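Local coordinates for Crh-like protein 5 (Neosartorya fumigata, PDB 6IBU) that splits chitin and transfers the cleaved chains to 1,6-beta-glucan or to other chitin, coupling hydrolysis to the polysaccharide cross-linking that builds the fungal cell wall, at residues Thr109-Asn114 and Trp153-Ala158; Ala73-Lys78 and Leu181-Trp186; Pro175-Arg180 and Gln240-Asp245; Phe66-Gly71 and Ile89-Asp94. All blocks are in the same frame, centred on the assembly; numbering follows the deposited sequence.

Interactions 1 and 2 tie the two facing sheets of the GH16 sandwich together, their centres about 12 Å apart. Interaction 4 lies beside interaction 2, since strands 179-187 and 85-93 are neighbours: Leu181 packs on Leu91, and Arg182 NH1 makes a salt bridge with Glu92 OE1 at 3.2 Å. Through that pair both adjoin the catalytic cleft. Arg182 binds chitin, and the side chain of Glu92 is about 4 Å from that of Glu98, the probable nucleophile. Interaction 3, its centre about 9 Å from that of interaction 4, continues strand 179-187 backwards into a loop. It is the most remote from interaction 1, at about 25 Å between centres, and carries the contacts to the chain's C-terminal end.

Interaction 1. Residues Thr109-Asn114 and Trp153-Ala158; sequences TQVQTN and WSIDGA
Thr113 lays its methyl over the indole of Trp153, and a second pair, Val111 and Ile155, meets further along the strands. CG2 of Thr113 stands 3.6 Å from the centroid of the five-membered ring, 24° off the ring normal, a CH-pi contact over the face; its closest ring atom is Trp153 CD1, at 3.3 Å. With chi1 at 60°, Thr113 keeps that methyl beside its own backbone N and swings OG1 aside to bond with the backbone O of Thr128 and with Arg161. The carbonyl O of Asn114 comes to the same indole from another direction, at the edge and in the ring plane, 3.3 Å from Trp153 CZ2. Val111 and Ile155 instead meet end to end, CG2 of the valine 3.5 Å from CD1 of the isoleucine. The strands 110-114 and 153-155 that carry these residues belong to the two opposed sheets of the sandwich and run nearly antiparallel, at 161°, with axes 9.7 Å apart. Trp153 NE1 is spent on Asp100 O and Arg161 adds a cation-pi contact. The indole is thus fixed by its N-H and by Thr113 over one face, and no hydrogen bond joins the two segments: dispersion and CH-pi attraction hold them together.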
loop_
_atom_site.group_PDB
_atom_site.type_symbol
_atom_site.label_atom_id
_atom_site.label_comp_id
_atom_site.label_asym_id
_atom_site.label_seq_id
_atom_site.Cartn_x
_atom_site.Cartn_y
_atom_site.Cartn_z
ATOM N N THR A 109 11.646 -8.139 13.072
ATOM C CA THR A 109 12.511 -9.031 12.261
ATOM C C THR A 109 11.869 -9.342 10.914
ATOM O O THR A 109 12.510 -10.050 10.129
ATOM C CB THR A 109 12.778 -10.361 12.969
ATOM O OG1 THR A 109 11.528 -10.903 13.413
ATOM C CG2 THR A 109 13.761 -10.194 14.105
ATOM N N GLN A 110 10.636 -8.902 10.682
ATOM C CA GLN A 110 9.915 -9.246 9.439
ATOM C C GLN A 110 9.057 -8.069 8.956
ATOM O O GLN A 110 8.789 -7.107 9.726
ATOM C CB GLN A 110 9.016 -10.457 9.622
ATOM C CG GLN A 110 9.586 -11.575 10.484
ATOM C CD GLN A 110 8.523 -12.632 10.715
ATOM O OE1 GLN A 110 8.590 -13.736 10.190
ATOM N NE2 GLN A 110 7.484 -12.277 11.448
ATOM N N VAL A 111 8.673 -8.158 7.688
ATOM C CA VAL A 111 7.546 -7.402 7.079
ATOM C C VAL A 111 6.655 -8.444 6.412
ATOM O O VAL A 111 7.162 -9.468 5.958
ATOM C CB VAL A 111 8.025 -6.335 6.079
ATOM C CG1 VAL A 111 8.809 -5.244 6.775
ATOM C CG2 VAL A 111 8.854 -6.940 4.959
ATOM N N GLN A 112 5.360 -8.192 6.370
ATOM C CA GLN A 112 4.441 -9.116 5.671
ATOM C C GLN A 112 4.221 -8.593 4.252
ATOM O O GLN A 112 4.122 -7.390 4.069
ATOM C CB GLN A 112 3.142 -9.304 6.446
ATOM C CG GLN A 112 2.395 -10.524 5.939
ATOM C CD GLN A 112 0.993 -10.640 6.466
ATOM O OE1 GLN A 112 0.545 -11.733 6.792
ATOM N NE2 GLN A 112 0.294 -9.523 6.552
ATOM N N THR A 113 4.211 -9.487 3.281
ATOM C CA THR A 113 3.815 -9.159 1.895
ATOM C C THR A 113 2.418 -9.706 1.681
ATOM O O THR A 113 2.056 -10.697 2.280
ATOM C CB THR A 113 4.797 -9.681 0.842
ATOM O OG1 THR A 113 4.904 -11.101 0.934
ATOM C CG2 THR A 113 6.163 -9.025 0.921
ATOM N N ASN A 114 1.647 -9.066 0.846
ATOM C CA ASN A 114 0.262 -9.523 0.632
ATOM C C ASN A 114 -0.287 -9.045 -0.701
ATOM O O ASN A 114 0.198 -8.053 -1.245
ATOM C CB ASN A 114 -0.636 -8.996 1.730
ATOM C CG ASN A 114 -1.398 -10.125 2.362
ATOM O OD1 ASN A 114 -2.207 -10.781 1.717
ATOM N ND2 ASN A 114 -1.081 -10.382 3.618
ATOM N N TRP A 153 8.113 -8.163 -5.064
ATOM C CA TRP A 153 8.411 -7.356 -3.857
ATOM C C TRP A 153 9.923 -7.347 -3.685
ATOM O O TRP A 153 10.511 -8.412 -3.752
ATOM C CB TRP A 153 7.766 -7.955 -2.602
ATOM C CG TRP A 153 6.280 -7.841 -2.466
ATOM C CD1 TRP A 153 5.598 -6.992 -1.646
ATOM C CD2 TRP A 153 5.288 -8.674 -3.089
ATOM N NE1 TRP A 153 4.251 -7.235 -1.734
ATOM C CE2 TRP A 153 4.033 -8.254 -2.612
ATOM C CE3 TRP A 153 5.336 -9.703 -4.031
ATOM C CZ2 TRP A 153 2.842 -8.841 -3.030
ATOM C CZ3 TRP A 153 4.161 -10.301 -4.426
ATOM C CH2 TRP A 153 2.929 -9.868 -3.932
ATOM N N SER A 154 10.507 -6.195 -3.428
ATOM C CA SER A 154 11.953 -6.044 -3.135
ATOM C C SER A 154 12.160 -5.172 -1.903
ATOM O O SER A 154 11.393 -4.215 -1.708
ATOM C CB SER A 154 12.663 -5.452 -4.296
ATOM O OG SER A 154 12.859 -6.463 -5.260
ATOM N N ILE A 155 13.196 -5.489 -1.131
ATOM C CA ILE A 155 13.631 -4.658 0.030
ATOM C C ILE A 155 15.102 -4.334 -0.179
ATOM O O ILE A 155 15.900 -5.290 -0.282
ATOM C CB ILE A 155 13.386 -5.388 1.362
ATOM C CG1 ILE A 155 11.917 -5.799 1.495
ATOM C CG2 ILE A 155 13.881 -4.514 2.501
ATOM C CD1 ILE A 155 11.571 -6.470 2.800
ATOM N N ASP A 156 15.434 -3.046 -0.270
ATOM C CA ASP A 156 16.836 -2.587 -0.428
ATOM C C ASP A 156 17.453 -3.276 -1.641
ATOM O O ASP A 156 18.613 -3.669 -1.573
ATOM C CB ASP A 156 17.612 -2.849 0.861
ATOM C CG ASP A 156 16.980 -2.183 2.075
ATOM O OD1 ASP A 156 16.217 -1.197 1.886
ATOM O OD2 ASP A 156 17.252 -2.669 3.209
ATOM N N GLY A 157 16.673 -3.421 -2.706
ATOM C CA GLY A 157 17.110 -3.968 -4.000
ATOM C C GLY A 157 17.345 -5.467 -3.979
ATOM O O GLY A 157 18.109 -5.932 -4.849
ATOM N N ALA A 158 16.779 -6.207 -3.020
ATOM C CA ALA A 158 16.865 -7.685 -3.018
ATOM C C ALA A 158 15.454 -8.238 -3.224
ATOM O O ALA A 158 14.557 -7.852 -2.458
ATOM C CB ALA A 158 17.479 -8.183 -1.730
#

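Interaction 2. Residues Ala73-Lys78 and Leu181-Trp186; sequences AEVVMK and LRLGSW
Val75 is the residue of 73-78 that touches Leu181 and Leu183, and the strand alternates about it. Ahead of it Ala73 also turns its methyl to the other strand, but CB stays 4.6 Å from Leu181 CD1, close enough to shield it without touching. Glu74 points the other way, and its OE1 is hydrogen-bonded to Thr143 OG1. Val75 then comes inward again. Chi1 of -178° carries CG1 anti to the backbone N, where it meets Leu183 CD2 at 3.9 Å; CG2 sits 4.2 Å from the same methyl and 4.3 Å from CD2 of Leu181. The side chains of the valine and Leu183 run antiparallel, flank to flank, and Val75 touches two successive inward leucines of its partner strand. Val76 packs on the sheet's other side, against Lys217 and Phe139, while Met77 turns back to the core beside Ile89 and Met214. No hydrogen bond crosses, and the nearest alpha carbons, those of Val75 and Leu183, are 9.1 Å apart, a spacing that suits side-chain contact between facing sheets. Arg182, between the two leucines in sequence, departs from the opposite side of its strand and binds chitin, as does Trp186 further on. One strand thus supplies both core and substrate cleft, as in the beta-jelly-roll sandwich of GH16 enzymes in the concanavalin clan.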
loop_
_atom_site.group_PDB
_atom_site.type_symbol
_atom_site.label_atom_id
_atom_site.label_comp_id
_atom_site.label_asym_id
_atom_site.label_seq_id
_atom_site.Cartn_x
_atom_site.Cartn_y
_atom_site.Cartn_z
ATOM N N ALA A 73 6.236 0.896 -7.661
ATOM C CA ALA A 73 6.053 1.759 -6.477
ATOM C C ALA A 73 7.208 1.469 -5.514
ATOM O O ALA A 73 7.406 0.312 -5.129
ATOM C CB ALA A 73 4.682 1.535 -5.885
ATOM N N GLU A 74 7.985 2.492 -5.189
ATOM C CA GLU A 74 9.154 2.383 -4.291
ATOM C C GLU A 74 8.950 3.371 -3.137
ATOM O O GLU A 74 8.752 4.569 -3.391
ATOM C CB GLU A 74 10.403 2.638 -5.124
ATOM C CG GLU A 74 11.703 2.416 -4.380
ATOM C CD GLU A 74 12.881 2.253 -5.327
ATOM O OE1 GLU A 74 13.038 1.129 -5.866
ATOM O OE2 GLU A 74 13.632 3.256 -5.544
ATOM N N VAL A 75 8.979 2.887 -1.900
ATOM C CA VAL A 75 8.706 3.736 -0.716
ATOM C C VAL A 75 9.872 3.586 0.251
ATOM O O VAL A 75 10.241 2.466 0.560
ATOM C CB VAL A 75 7.368 3.377 -0.063
ATOM C CG1 VAL A 75 7.081 4.296 1.109
ATOM C CG2 VAL A 75 6.234 3.417 -1.073
ATOM N N VAL A 76 10.466 4.690 0.680
ATOM C CA VAL A 76 11.498 4.655 1.761
ATOM C C VAL A 76 10.749 4.925 3.094
ATOM O O VAL A 76 10.152 5.996 3.136
ATOM C CB VAL A 76 12.626 5.652 1.428
ATOM C CG1 VAL A 76 13.648 5.773 2.543
ATOM C CG2 VAL A 76 13.310 5.278 0.121
ATOM N N MET A 77 10.655 3.960 4.070
ATOM C CA MET A 77 9.803 3.912 5.298
ATOM C C MET A 77 10.633 3.307 6.429
ATOM O O MET A 77 11.649 2.549 6.233
ATOM C CB MET A 77 8.503 3.097 5.128
ATOM C CG MET A 77 7.805 2.785 6.435
ATOM S SD MET A 77 6.325 1.954 6.132
ATOM C CE MET A 77 6.915 0.323 5.694
ATOM N N LYS A 78 10.385 3.961 7.518
ATOM C CA LYS A 78 10.748 3.460 8.834
ATOM C C LYS A 78 9.435 3.201 9.537
ATOM O O LYS A 78 8.644 4.102 9.643
ATOM C CB LYS A 78 11.644 4.460 9.558
ATOM C CG LYS A 78 12.141 3.879 10.870
ATOM C CD LYS A 78 13.211 4.686 11.525
ATOM C CE LYS A 78 12.591 5.928 12.139
ATOM N NZ LYS A 78 13.170 6.267 13.463
ATOM N N LEU A 181 -1.551 4.536 -4.672
ATOM C CA LEU A 181 -0.667 4.210 -3.539
ATOM C C LEU A 181 -1.277 4.819 -2.276
ATOM O O LEU A 181 -1.587 6.007 -2.281
ATOM C CB LEU A 181 0.720 4.755 -3.881
ATOM C CG LEU A 181 1.794 4.615 -2.812
ATOM C CD1 LEU A 181 2.049 3.155 -2.453
ATOM C CD2 LEU A 181 3.065 5.294 -3.303
ATOM N N ARG A 182 -1.481 4.007 -1.243
ATOM C CA ARG A 182 -1.980 4.458 0.081
ATOM C C ARG A 182 -0.847 4.239 1.085
ATOM O O ARG A 182 -0.240 3.154 1.090
ATOM C CB ARG A 182 -3.257 3.709 0.473
ATOM C CG ARG A 182 -4.162 3.413 -0.723
ATOM C CD ARG A 182 -5.637 3.131 -0.454
ATOM N NE ARG A 182 -6.157 3.966 0.623
ATOM C CZ ARG A 182 -7.177 3.647 1.409
ATOM N NH1 ARG A 182 -7.816 2.499 1.243
ATOM N NH2 ARG A 182 -7.546 4.477 2.368
ATOM N N LEU A 183 -0.510 5.241 1.876
ATOM C CA LEU A 183 0.468 5.067 2.973
ATOM C C LEU A 183 -0.260 5.362 4.271
ATOM O O LEU A 183 -0.989 6.360 4.323
ATOM C CB LEU A 183 1.633 6.025 2.775
ATOM C CG LEU A 183 2.431 5.806 1.504
ATOM C CD1 LEU A 183 3.367 6.972 1.261
ATOM C CD2 LEU A 183 3.198 4.497 1.597
ATOM N N GLY A 184 -0.008 4.568 5.302
ATOM C CA GLY A 184 -0.642 4.846 6.596
ATOM C C GLY A 184 -0.188 3.934 7.703
ATOM O O GLY A 184 0.363 2.857 7.445
ATOM N N SER A 185 -0.472 4.372 8.916
ATOM C CA SER A 185 -0.291 3.592 10.156
ATOM C C SER A 185 -1.637 3.566 10.851
ATOM O O SER A 185 -2.426 4.465 10.617
ATOM C CB SER A 185 0.790 4.175 11.016
ATOM O OG SER A 185 0.422 5.489 11.437
ATOM N N TRP A 186 -1.865 2.541 11.657
ATOM C CA TRP A 186 -3.136 2.319 12.372
ATOM C C TRP A 186 -2.927 1.249 13.438
ATOM O O TRP A 186 -1.946 0.519 13.363
ATOM C CB TRP A 186 -4.224 1.903 11.389
ATOM C CG TRP A 186 -3.858 0.757 10.507
ATOM C CD1 TRP A 186 -3.009 0.790 9.441
ATOM C CD2 TRP A 186 -4.391 -0.575 10.559
ATOM N NE1 TRP A 186 -2.963 -0.434 8.838
ATOM C CE2 TRP A 186 -3.808 -1.287 9.488
ATOM C CE3 TRP A 186 -5.320 -1.228 11.379
ATOM C CZ2 TRP A 186 -4.093 -2.624 9.239
ATOM C CZ3 TRP A 186 -5.603 -2.554 11.138
ATOM C CH2 TRP A 186 -5.001 -3.237 10.076
#

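Interaction 3. Residues Pro175-Arg180 and Gln240-Asp245; sequences PQTPMR and QSIKFD
A small apolar contact, with two glutamine amides lying close by, joins Pro178 to Ile242 where the loop leading into strand 179-187 passes the chain's C-terminal strand. The CG-CD edge of the proline ring faces the end of the isoleucine side chain. CD of Pro178 lies 3.7 Å from CD1 of Ile242 and 4.0 Å from CG1, while CG of the ring is 3.9 Å from the branch methyl CG2, so the isoleucine straddles one side of the ring. Its first torsion of -56° places CG2 anti to the backbone N and CG1 beside it, spreading both branches toward the proline. Thr177 adds a looser touch, its CG2 4.4 Å from Ile242 CD1.

Ile242 belongs to a small antiparallel sheet made of strands 14-15, 229-232 and 242-243, set against the main GH16 beta-sandwich, and this contact is one of the places where the two meet. Tyr230 and Tyr232 of the middle strand also press on Pro178. Thr177 turns its hydroxyl away from the isoleucine to Asp95 and Asp97.

At the other end Gln176 and Gln240 cross obliquely with their amide planes 29° apart. Their two OE1 atoms are 4.0 Å apart and make no bond with each other. OE1 of Gln176 accepts from Trp239 N and its NE2 donates to Phe174 O, which holds that amide at both ends. The bend of Gln240 at chi2, 95°, leaves its OE1 there as a neighbour only.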
loop_
_atom_site.group_PDB
_atom_site.type_symbol
_atom_site.label_atom_id
_atom_site.label_comp_id
_atom_site.label_asym_id
_atom_site.label_seq_id
_atom_site.Cartn_x
_atom_site.Cartn_y
_atom_site.Cartn_z
ATOM N N PRO A 175 -3.402 -8.922 -9.513
ATOM C CA PRO A 175 -3.671 -7.482 -9.521
ATOM C C PRO A 175 -3.350 -6.902 -10.903
ATOM O O PRO A 175 -2.260 -7.073 -11.332
ATOM C CB PRO A 175 -2.732 -6.923 -8.456
ATOM C CG PRO A 175 -2.490 -8.101 -7.544
ATOM C CD PRO A 175 -2.452 -9.303 -8.468
ATOM N N GLN A 176 -4.323 -6.321 -11.601
ATOM C CA GLN A 176 -4.115 -5.952 -13.020
ATOM C C GLN A 176 -5.038 -4.815 -13.423
ATOM O O GLN A 176 -5.319 -4.697 -14.606
ATOM C CB GLN A 176 -4.354 -7.149 -13.937
ATOM C CG GLN A 176 -5.760 -7.725 -13.841
ATOM C CD GLN A 176 -5.851 -9.012 -14.631
ATOM O OE1 GLN A 176 -5.971 -9.003 -15.858
ATOM N NE2 GLN A 176 -5.790 -10.133 -13.935
ATOM N N THR A 177 -5.479 -4.004 -12.476
ATOM C CA THR A 177 -6.287 -2.804 -12.768
ATOM C C THR A 177 -5.529 -1.612 -12.210
ATOM O O THR A 177 -4.645 -1.791 -11.392
ATOM C CB THR A 177 -7.690 -2.964 -12.196
ATOM O OG1 THR A 177 -7.584 -3.277 -10.809
ATOM C CG2 THR A 177 -8.478 -4.038 -12.907
ATOM N N PRO A 178 -5.851 -0.380 -12.645
ATOM C CA PRO A 178 -5.066 0.785 -12.260
ATOM C C PRO A 178 -5.177 0.931 -10.741
ATOM O O PRO A 178 -6.260 0.815 -10.199
ATOM C CB PRO A 178 -5.729 1.972 -12.968
ATOM C CG PRO A 178 -6.673 1.323 -13.995
ATOM C CD PRO A 178 -7.034 -0.034 -13.445
ATOM N N MET A 179 -4.058 1.217 -10.102
ATOM C CA MET A 179 -3.994 1.241 -8.634
ATOM C C MET A 179 -3.448 2.574 -8.161
ATOM O O MET A 179 -2.657 3.173 -8.860
ATOM C CB MET A 179 -3.113 0.106 -8.110
ATOM C CG MET A 179 -3.814 -1.221 -8.210
ATOM S SD MET A 179 -3.019 -2.546 -7.313
ATOM C CE MET A 179 -1.483 -2.702 -8.212
ATOM N N ARG A 180 -3.867 2.978 -6.972
ATOM C CA ARG A 180 -3.290 4.163 -6.319
ATOM C C ARG A 180 -2.445 3.681 -5.143
ATOM O O ARG A 180 -2.533 2.514 -4.762
ATOM C CB ARG A 180 -4.399 5.156 -5.996
ATOM C CG ARG A 180 -5.331 4.748 -4.876
ATOM C CD ARG A 180 -5.737 6.000 -4.150
ATOM N NE ARG A 180 -7.108 6.340 -4.471
ATOM C CZ ARG A 180 -7.586 7.563 -4.690
ATOM N NH1 ARG A 180 -6.816 8.638 -4.618
ATOM N NH2 ARG A 180 -8.866 7.695 -4.982
ATOM N N GLN A 240 -7.012 -6.006 -19.835
ATOM C CA GLN A 240 -7.445 -5.858 -21.247
ATOM C C GLN A 240 -8.674 -4.960 -21.314
ATOM O O GLN A 240 -8.826 -4.300 -22.332
ATOM C CB GLN A 240 -7.718 -7.214 -21.891
ATOM C CG GLN A 240 -6.458 -8.062 -22.088
ATOM C CD GLN A 240 -6.219 -9.037 -20.960
ATOM O OE1 GLN A 240 -6.544 -8.770 -19.807
ATOM N NE2 GLN A 240 -5.638 -10.186 -21.284
ATOM N N SER A 241 -9.467 -4.877 -20.251
ATOM C CA SER A 241 -10.688 -4.039 -20.222
ATOM C C SER A 241 -10.339 -2.568 -19.966
ATOM O O SER A 241 -11.248 -1.739 -20.113
ATOM C CB SER A 241 -11.677 -4.551 -19.217
ATOM O OG SER A 241 -11.278 -4.258 -17.889
ATOM N N ILE A 242 -9.092 -2.213 -19.639
ATOM C CA ILE A 242 -8.771 -0.813 -19.224
ATOM C C ILE A 242 -8.509 0.034 -20.476
ATOM O O ILE A 242 -7.571 -0.253 -21.194
ATOM C CB ILE A 242 -7.605 -0.760 -18.219
ATOM C CG1 ILE A 242 -7.853 -1.616 -16.975
ATOM C CG2 ILE A 242 -7.279 0.668 -17.841
ATOM C CD1 ILE A 242 -9.132 -1.313 -16.247
ATOM N N LYS A 243 -9.336 1.049 -20.700
ATOM C CA LYS A 243 -9.212 2.007 -21.824
ATOM C C LYS A 243 -8.489 3.266 -21.342
ATOM O O LYS A 243 -8.776 3.731 -20.224
ATOM C CB LYS A 243 -10.594 2.381 -22.381
ATOM C CG LYS A 243 -11.396 1.227 -22.969
ATOM C CD LYS A 243 -10.619 0.330 -23.952
ATOM C CE LYS A 243 -11.494 -0.270 -25.041
ATOM N NZ LYS A 243 -10.898 -1.504 -25.602
ATOM N N PHE A 244 -7.593 3.793 -22.177
ATOM C CA PHE A 244 -6.907 5.087 -21.950
ATOM C C PHE A 244 -6.290 5.610 -23.252
ATOM O O PHE A 244 -5.933 4.813 -24.145
ATOM C CB PHE A 244 -5.867 4.920 -20.844
ATOM C CG PHE A 244 -4.838 3.858 -21.107
ATOM C CD1 PHE A 244 -5.102 2.540 -20.787
ATOM C CD2 PHE A 244 -3.609 4.175 -21.662
ATOM C CE1 PHE A 244 -4.164 1.554 -21.040
ATOM C CE2 PHE A 244 -2.667 3.188 -21.895
ATOM C CZ PHE A 244 -2.950 1.878 -21.587
ATOM N N ASP A 245 -6.178 6.939 -23.341
ATOM C CA ASP A 245 -5.631 7.689 -24.505
ATOM C C ASP A 245 -4.111 7.823 -24.321
ATOM O O ASP A 245 -3.423 6.814 -24.448
ATOM C CB ASP A 245 -6.378 9.024 -24.666
ATOM C CG ASP A 245 -5.673 10.063 -25.520
ATOM O OD1 ASP A 245 -4.946 9.662 -26.465
ATOM O OD2 ASP A 245 -5.858 11.273 -25.230
#

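Interaction 4. Residues Phe66-Gly71 and Ile89-Asp94; sequences FYFFFG and IVLESD
The rings of Tyr67 and Phe68 reach Asp94 and Leu91, respectively, by their edges. Asp94 OD1 sits at the rim of the Tyr67 ring, near its plane, and the carboxylate stands almost square to the ring at 87°. The Phe68 ring receives Leu91 CD2 at its edge, in plane and 3.7 Å from CE1; CZ is 3.9 Å from both leucine methyls. Further along the loop, Phe70 CD2 lies over one face of Phe69.

This is the GH16 beta-sandwich, with the loop linking strand 61-64 of one sheet to strand 71-78 of the other. Phe68, edge-to-face with Trp146, therefore sits between the sheets. Its chi1 of 73° puts CG between the backbone N and carbonyl carbon and sends the ring across Leu91 at about a right angle. Tyr67 departs on the other side of the loop and passes Glu92 O obliquely. Glu92 is salt-bridged to Arg182, which binds chitin, and probably lies beside the cleft. Asn14 ND2 holds the second carboxylate oxygen of Asp94, so each oxygen has a partner. The phenol donates to the first: Tyr67 OH to Asp94 OD1 is 2.6 Å, met on the syn side, 24° out of the carboxylate plane.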
loop_
_atom_site.group_PDB
_atom_site.type_symbol
_atom_site.label_atom_id
_atom_site.label_comp_id
_atom_site.label_asym_id
_atom_site.label_seq_id
_atom_site.Cartn_x
_atom_site.Cartn_y
_atom_site.Cartn_z
ATOM N N PHE A 66 -3.758 10.300 -8.170
ATOM C CA PHE A 66 -3.675 9.563 -9.450
ATOM C C PHE A 66 -3.604 8.058 -9.203
ATOM O O PHE A 66 -3.271 7.609 -8.089
ATOM C CB PHE A 66 -2.429 9.994 -10.224
ATOM C CG PHE A 66 -1.172 9.931 -9.396
ATOM C CD1 PHE A 66 -0.456 8.753 -9.276
ATOM C CD2 PHE A 66 -0.718 11.047 -8.709
ATOM C CE1 PHE A 66 0.712 8.701 -8.536
ATOM C CE2 PHE A 66 0.443 10.990 -7.949
ATOM C CZ PHE A 66 1.163 9.821 -7.874
ATOM N N TYR A 67 -3.918 7.311 -10.263
ATOM C CA TYR A 67 -3.731 5.850 -10.400
ATOM C C TYR A 67 -2.650 5.641 -11.452
ATOM O O TYR A 67 -2.539 6.475 -12.333
ATOM C CB TYR A 67 -5.005 5.147 -10.866
ATOM C CG TYR A 67 -6.126 5.169 -9.870
ATOM C CD1 TYR A 67 -6.783 6.352 -9.570
ATOM C CD2 TYR A 67 -6.573 4.005 -9.264
ATOM C CE1 TYR A 67 -7.831 6.386 -8.666
ATOM C CE2 TYR A 67 -7.620 4.030 -8.353
ATOM C CZ TYR A 67 -8.251 5.223 -8.057
ATOM O OH TYR A 67 -9.278 5.245 -7.168
ATOM N N PHE A 68 -1.875 4.577 -11.335
ATOM C CA PHE A 68 -0.916 4.139 -12.372
ATOM C C PHE A 68 -1.297 2.713 -12.774
ATOM O O PHE A 68 -1.961 2.021 -12.000
ATOM C CB PHE A 68 0.511 4.350 -11.881
ATOM C CG PHE A 68 1.003 3.402 -10.826
ATOM C CD1 PHE A 68 0.621 3.548 -9.511
ATOM C CD2 PHE A 68 1.944 2.437 -11.143
ATOM C CE1 PHE A 68 1.107 2.680 -8.547
ATOM C CE2 PHE A 68 2.415 1.569 -10.180
ATOM C CZ PHE A 68 2.008 1.696 -8.882
ATOM N N PHE A 69 -0.952 2.333 -13.999
ATOM C CA PHE A 69 -1.379 1.068 -14.633
ATOM C C PHE A 69 -0.137 0.308 -15.042
ATOM O O PHE A 69 0.372 0.544 -16.156
ATOM C CB PHE A 69 -2.277 1.351 -15.827
ATOM C CG PHE A 69 -2.959 0.144 -16.419
ATOM C CD1 PHE A 69 -3.309 -0.934 -15.628
ATOM C CD2 PHE A 69 -3.281 0.118 -17.763
ATOM C CE1 PHE A 69 -3.970 -2.020 -16.171
ATOM C CE2 PHE A 69 -3.951 -0.966 -18.307
ATOM C CZ PHE A 69 -4.295 -2.027 -17.506
ATOM N N PHE A 70 0.324 -0.562 -14.156
ATOM C CA PHE A 70 1.600 -1.315 -14.225
ATOM C C PHE A 70 2.753 -0.351 -14.005
ATOM O O PHE A 70 2.584 0.855 -14.179
ATOM C CB PHE A 70 1.740 -2.096 -15.532
ATOM C CG PHE A 70 0.682 -3.158 -15.664
ATOM C CD1 PHE A 70 0.712 -4.247 -14.807
ATOM C CD2 PHE A 70 -0.350 -3.069 -16.587
ATOM C CE1 PHE A 70 -0.259 -5.232 -14.854
ATOM C CE2 PHE A 70 -1.318 -4.064 -16.643
ATOM C CZ PHE A 70 -1.270 -5.145 -15.780
ATOM N N GLY A 71 3.892 -0.895 -13.606
ATOM C CA GLY A 71 5.128 -0.131 -13.396
ATOM C C GLY A 71 5.726 -0.463 -12.042
ATOM O O GLY A 71 5.987 -1.647 -11.772
ATOM N N ILE A 89 1.986 -0.060 3.457
ATOM C CA ILE A 89 2.158 0.466 2.069
ATOM C C ILE A 89 1.207 -0.311 1.158
ATOM O O ILE A 89 1.366 -1.510 1.051
ATOM C CB ILE A 89 3.623 0.345 1.618
ATOM C CG1 ILE A 89 4.576 1.082 2.557
ATOM C CG2 ILE A 89 3.790 0.799 0.182
ATOM C CD1 ILE A 89 5.988 0.586 2.469
ATOM N N VAL A 90 0.208 0.333 0.571
ATOM C CA VAL A 90 -0.839 -0.384 -0.204
ATOM C C VAL A 90 -0.923 0.153 -1.632
ATOM O O VAL A 90 -1.203 1.332 -1.783
ATOM C CB VAL A 90 -2.203 -0.256 0.478
ATOM C CG1 VAL A 90 -3.293 -0.898 -0.376
ATOM C CG2 VAL A 90 -2.169 -0.852 1.866
ATOM N N LEU A 91 -0.852 -0.722 -2.623
ATOM C CA LEU A 91 -1.360 -0.416 -3.976
ATOM C C LEU A 91 -2.758 -0.998 -4.052
ATOM O O LEU A 91 -2.916 -2.171 -3.697
ATOM C CB LEU A 91 -0.440 -1.020 -5.026
ATOM C CG LEU A 91 0.954 -0.429 -5.048
ATOM C CD1 LEU A 91 1.798 -1.091 -6.125
ATOM C CD2 LEU A 91 0.878 1.070 -5.252
ATOM N N GLU A 92 -3.742 -0.191 -4.435
ATOM C CA GLU A 92 -5.147 -0.647 -4.429
ATOM C C GLU A 92 -5.877 -0.081 -5.638
ATOM O O GLU A 92 -5.768 1.133 -5.889
ATOM C CB GLU A 92 -5.850 -0.248 -3.134
ATOM C CG GLU A 92 -7.267 -0.780 -3.049
ATOM C CD GLU A 92 -7.925 -0.586 -1.692
ATOM O OE1 GLU A 92 -8.063 0.592 -1.279
ATOM O OE2 GLU A 92 -8.255 -1.614 -1.029
ATOM N N SER A 93 -6.666 -0.932 -6.287
ATOM C CA SER A 93 -7.545 -0.551 -7.405
ATOM C C SER A 93 -8.973 -0.367 -6.891
ATOM O O SER A 93 -9.302 -0.826 -5.782
ATOM C CB SER A 93 -7.485 -1.574 -8.494
ATOM O OG SER A 93 -8.477 -2.571 -8.307
ATOM N N ASP A 94 -9.802 0.263 -7.714
ATOM C CA ASP A 94 -11.253 0.436 -7.484
ATOM C C ASP A 94 -11.987 -0.923 -7.524
ATOM O O ASP A 94 -13.052 -0.951 -6.881
ATOM C CB ASP A 94 -11.788 1.508 -8.436
ATOM C CG ASP A 94 -11.434 2.929 -8.009
ATOM O OD1 ASP A 94 -10.652 3.089 -7.037
ATOM O OD2 ASP A 94 -11.906 3.867 -8.679
#